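Local coordinates for transcriptional regulator, LacI family (Arthrobacter sp., PDB 4RKQ), which probably regulates transcription as a LacI-family protein whose periplasmic-binding-protein-like core is expected to sense a sugar or related small molecule, at residues R91-V96 and E255-L260. Residues are numbered along the deposited sequence; the frame is centred on the assembly and turned at random.
Sequences RRPLIV and ELLVGL
I95 drives its ethyl arm from strand 94-97 into the flank of helix 246-262, where CD1 sits against the backbone and CB of L257. CG1 stands anti to the carbonyl carbon (chi1 -61°) and CD1 continues the chain in an extended line, which carries the methyl out to the helix backbone. There I95 CD1 comes 3.4 Å from L257 CB, tighter than usual van der Waals contact, and equally near L257 N. The same methyl, I95 CD1, also touches L256 CB at 4.1 Å. L260 CD1 meets I95 CG1, also at 4.1 Å, the two side chains running at a slant to one another. P93, two residues earlier and on the same face of the chain, turns CB and CG of its ring toward the helix. L257, whose CA-CB bond does not aim at the strand, swings its end over to it: with CG anti to the backbone N (chi1 -179°), L257 CD1 meets P93 CG at 3.7 Å, the leucine crossing the proline at about a right angle. P93 CB touches L260 CD1 more loosely, at 4.3 Å. The short axes run nearly antiparallel, at 154°, and the nearest CA atoms pair P93 with L260 and I95 with L257. Strand 94-97 belongs to the parallel run 47-52, 17-22, 73-76, 94-97, 106-110 of one lobe of the periplasmic-binding-protein-like core; L94 points to helix 82-89 on one face, and helix 246-262, from late in the chain, packs on the other. L257 also rests on A73 and L256 on I108, which spreads the helix over neighbouring strands. The side chains that meet are all aliphatic; backbone polar groups of P93 and I95 bond to strand 73-76 instead, so helix and sheet are held here by close packing and the burial of apolar surface.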
ATOM      1  N   ARG A  91      25.220  17.185 -10.322  1.00 15.66           N
ATOM      2  CA  ARG A  91      26.032  16.420  -9.347  1.00 14.53           C
ATOM      3  C   ARG A  91      25.239  15.941  -8.126  1.00 13.17           C
ATOM      4  O   ARG A  91      25.777  15.259  -7.222  1.00 20.07           O
ATOM      5  CB  ARG A  91      27.229  17.280  -8.892  1.00 15.59           C
ATOM      6  CG  ARG A  91      28.245  17.452 -10.006  1.00 16.87           C
ATOM      7  CD  ARG A  91      29.253  18.511  -9.678  1.00 19.89           C
ATOM      8  NE  ARG A  91      29.936  18.237  -8.402  1.00 25.97           N
ATOM      9  CZ  ARG A  91      31.060  17.550  -8.257  1.00 25.32           C
ATOM     10  NH1 ARG A  91      31.671  17.034  -9.299  1.00 22.17           N
ATOM     11  NH2 ARG A  91      31.593  17.412  -7.039  1.00 27.98           N
ATOM     12  N   ARG A  92      23.965  16.341  -8.051  1.00 16.40           N
ATOM     13  CA  ARG A  92      23.076  15.818  -7.015  1.00 11.58           C
ATOM     14  C   ARG A  92      22.774  14.342  -7.384  1.00 12.83           C
ATOM     15  O   ARG A  92      22.317  14.041  -8.468  1.00 14.88           O
ATOM     16  CB  ARG A  92      21.779  16.657  -6.912  1.00 15.76           C
ATOM     17  CG  ARG A  92      21.997  18.140  -6.639  1.00 19.54           C
ATOM     18  CD  ARG A  92      20.746  18.981  -6.822  1.00 15.70           C
ATOM     19  NE  ARG A  92      20.471  19.150  -8.244  1.00 12.88           N
ATOM     20  CZ  ARG A  92      19.678  20.071  -8.756  1.00 15.81           C
ATOM     21  NH1 ARG A  92      19.011  20.910  -7.958  1.00 15.75           N
ATOM     22  NH2 ARG A  92      19.494  20.107 -10.074  1.00 14.09           N
ATOM     23  N   PRO A  93      23.123  13.410  -6.505  1.00 15.43           N
ATOM     24  CA  PRO A  93      23.124  11.997  -6.896  1.00 13.33           C
ATOM     25  C   PRO A  93      21.722  11.412  -7.061  1.00 13.97           C
ATOM     26  O   PRO A  93      20.815  11.706  -6.259  1.00 14.68           O
ATOM     27  CB  PRO A  93      23.876  11.293  -5.736  1.00 17.74           C
ATOM     28  CG  PRO A  93      23.944  12.273  -4.625  1.00 20.93           C
ATOM     29  CD  PRO A  93      23.753  13.651  -5.185  1.00 19.32           C
ATOM     30  N   LEU A  94      21.549  10.699  -8.166  1.00 14.12           N
ATOM     31  CA  LEU A  94      20.420   9.838  -8.368  1.00 13.22           C
ATOM     32  C   LEU A  94      20.815   8.393  -8.094  1.00 11.66           C
ATOM     33  O   LEU A  94      21.821   7.910  -8.625  1.00 17.16           O
ATOM     34  CB  LEU A  94      19.937   9.956  -9.800  1.00 14.58           C
ATOM     35  CG  LEU A  94      18.828   9.030 -10.248  1.00 15.58           C
ATOM     36  CD1 LEU A  94      17.533   9.306  -9.485  1.00 15.97           C
ATOM     37  CD2 LEU A  94      18.624   9.222 -11.749  1.00 18.83           C
ATOM     38  N   ILE A  95      19.998   7.729  -7.261  1.00 13.59           N
ATOM     39  CA  ILE A  95      20.035   6.297  -7.121  1.00 14.05           C
ATOM     40  C   ILE A  95      18.760   5.743  -7.739  1.00 14.44           C
ATOM     41  O   ILE A  95      17.673   5.950  -7.208  1.00 16.99           O
ATOM     42  CB  ILE A  95      20.107   5.889  -5.639  1.00 12.43           C
ATOM     43  CG1 ILE A  95      21.410   6.474  -5.054  1.00 21.43           C
ATOM     44  CG2 ILE A  95      20.095   4.369  -5.520  1.00 21.79           C
ATOM     45  CD1 ILE A  95      21.520   6.340  -3.597  1.00 35.94           C
ATOM     46  N   VAL A  96      18.900   5.019  -8.829  1.00 11.98           N
ATOM     47  CA  VAL A  96      17.770   4.273  -9.453  1.00 14.93           C
ATOM     48  C   VAL A  96      17.745   2.802  -9.146  1.00 20.61           C
ATOM     49  O   VAL A  96      18.777   2.175  -8.944  1.00 17.52           O
ATOM     50  CB  VAL A  96      17.773   4.420 -11.000  1.00 18.11           C
ATOM     51  CG1 VAL A  96      17.475   5.842 -11.413  1.00 30.19           C
ATOM     52  CG2 VAL A  96      19.101   3.970 -11.603  1.00 22.78           C
ATOM     53  N   GLU A 255      22.373   3.454   2.116  1.00 20.87           N
ATOM     54  CA  GLU A 255      23.812   3.346   2.361  1.00 25.94           C
ATOM     55  C   GLU A 255      24.616   3.747   1.129  1.00 28.18           C
ATOM     56  O   GLU A 255      25.623   4.436   1.225  1.00 18.93           O
ATOM     57  CB  GLU A 255      24.166   1.939   2.823  1.00 24.73           C
ATOM     58  CG  GLU A 255      23.699   1.745   4.241  1.00 26.59           C
ATOM     59  CD  GLU A 255      24.087   0.387   4.799  1.00 81.45           C
ATOM     60  OE1 GLU A 255      24.485  -0.512   4.029  1.00 44.49           O
ATOM     61  OE2 GLU A 255      23.969   0.211   6.020  1.00 45.29           O
ATOM     62  N   LEU A 256      24.143   3.388  -0.051  1.00 19.06           N
ATOM     63  CA  LEU A 256      24.766   3.895  -1.241  1.00 20.10           C
ATOM     64  C   LEU A 256      24.746   5.436  -1.263  1.00 14.38           C
ATOM     65  O   LEU A 256      25.743   6.088  -1.633  1.00 17.45           O
ATOM     66  CB  LEU A 256      24.025   3.331  -2.454  1.00 25.11           C
ATOM     67  CG  LEU A 256      24.564   3.533  -3.827  1.00 30.05           C
ATOM     68  CD1 LEU A 256      26.061   3.286  -3.877  1.00 26.60           C
ATOM     69  CD2 LEU A 256      23.833   2.587  -4.774  1.00 35.89           C
ATOM     70  N   LEU A 257      23.610   6.036  -0.914  1.00 17.76           N
ATOM     71  CA  LEU A 257      23.513   7.499  -0.967  1.00 18.05           C
ATOM     72  C   LEU A 257      24.434   8.117   0.086  1.00 15.54           C
ATOM     73  O   LEU A 257      25.064   9.116  -0.157  1.00 18.77           O
ATOM     74  CB  LEU A 257      22.093   7.947  -0.705  1.00 16.85           C
ATOM     75  CG  LEU A 257      21.851   9.445  -0.753  1.00 18.47           C
ATOM     76  CD1 LEU A 257      22.348  10.067  -2.059  1.00 20.20           C
ATOM     77  CD2 LEU A 257      20.350   9.660  -0.551  1.00 21.78           C
ATOM     78  N   VAL A 258      24.516   7.500   1.267  1.00 17.10           N
ATOM     79  CA  VAL A 258      25.485   7.995   2.270  1.00 22.35           C
ATOM     80  C   VAL A 258      26.905   8.050   1.674  1.00 19.64           C
ATOM     81  O   VAL A 258      27.621   9.038   1.848  1.00 20.86           O
ATOM     82  CB  VAL A 258      25.491   7.147   3.554  1.00 20.86           C
ATOM     83  CG1 VAL A 258      26.650   7.561   4.477  1.00 27.03           C
ATOM     84  CG2 VAL A 258      24.154   7.267   4.290  1.00 21.67           C
ATOM     85  N   GLY A 259      27.299   6.998   0.964  1.00 19.38           N
ATOM     86  CA  GLY A 259      28.634   6.886   0.419  1.00 22.90           C
ATOM     87  C   GLY A 259      28.878   7.860  -0.716  1.00 22.66           C
ATOM     88  O   GLY A 259      29.990   8.419  -0.895  1.00 24.38           O
ATOM     89  N   LEU A 260      27.844   8.093  -1.497  1.00 17.44           N
ATOM     90  CA  LEU A 260      27.932   9.068  -2.587  1.00 21.76           C
ATOM     91  C   LEU A 260      28.011  10.479  -2.034  1.00 25.75           C
ATOM     92  O   LEU A 260      28.790  11.289  -2.542  1.00 22.89           O
ATOM     93  CB  LEU A 260      26.736   8.951  -3.554  1.00 14.71           C
ATOM     94  CG  LEU A 260      26.761   7.676  -4.422  1.00 18.23           C
ATOM     95  CD1 LEU A 260      25.399   7.377  -5.013  1.00 16.64           C
ATOM     96  CD2 LEU A 260      27.798   7.826  -5.513  1.00 15.47           C
TER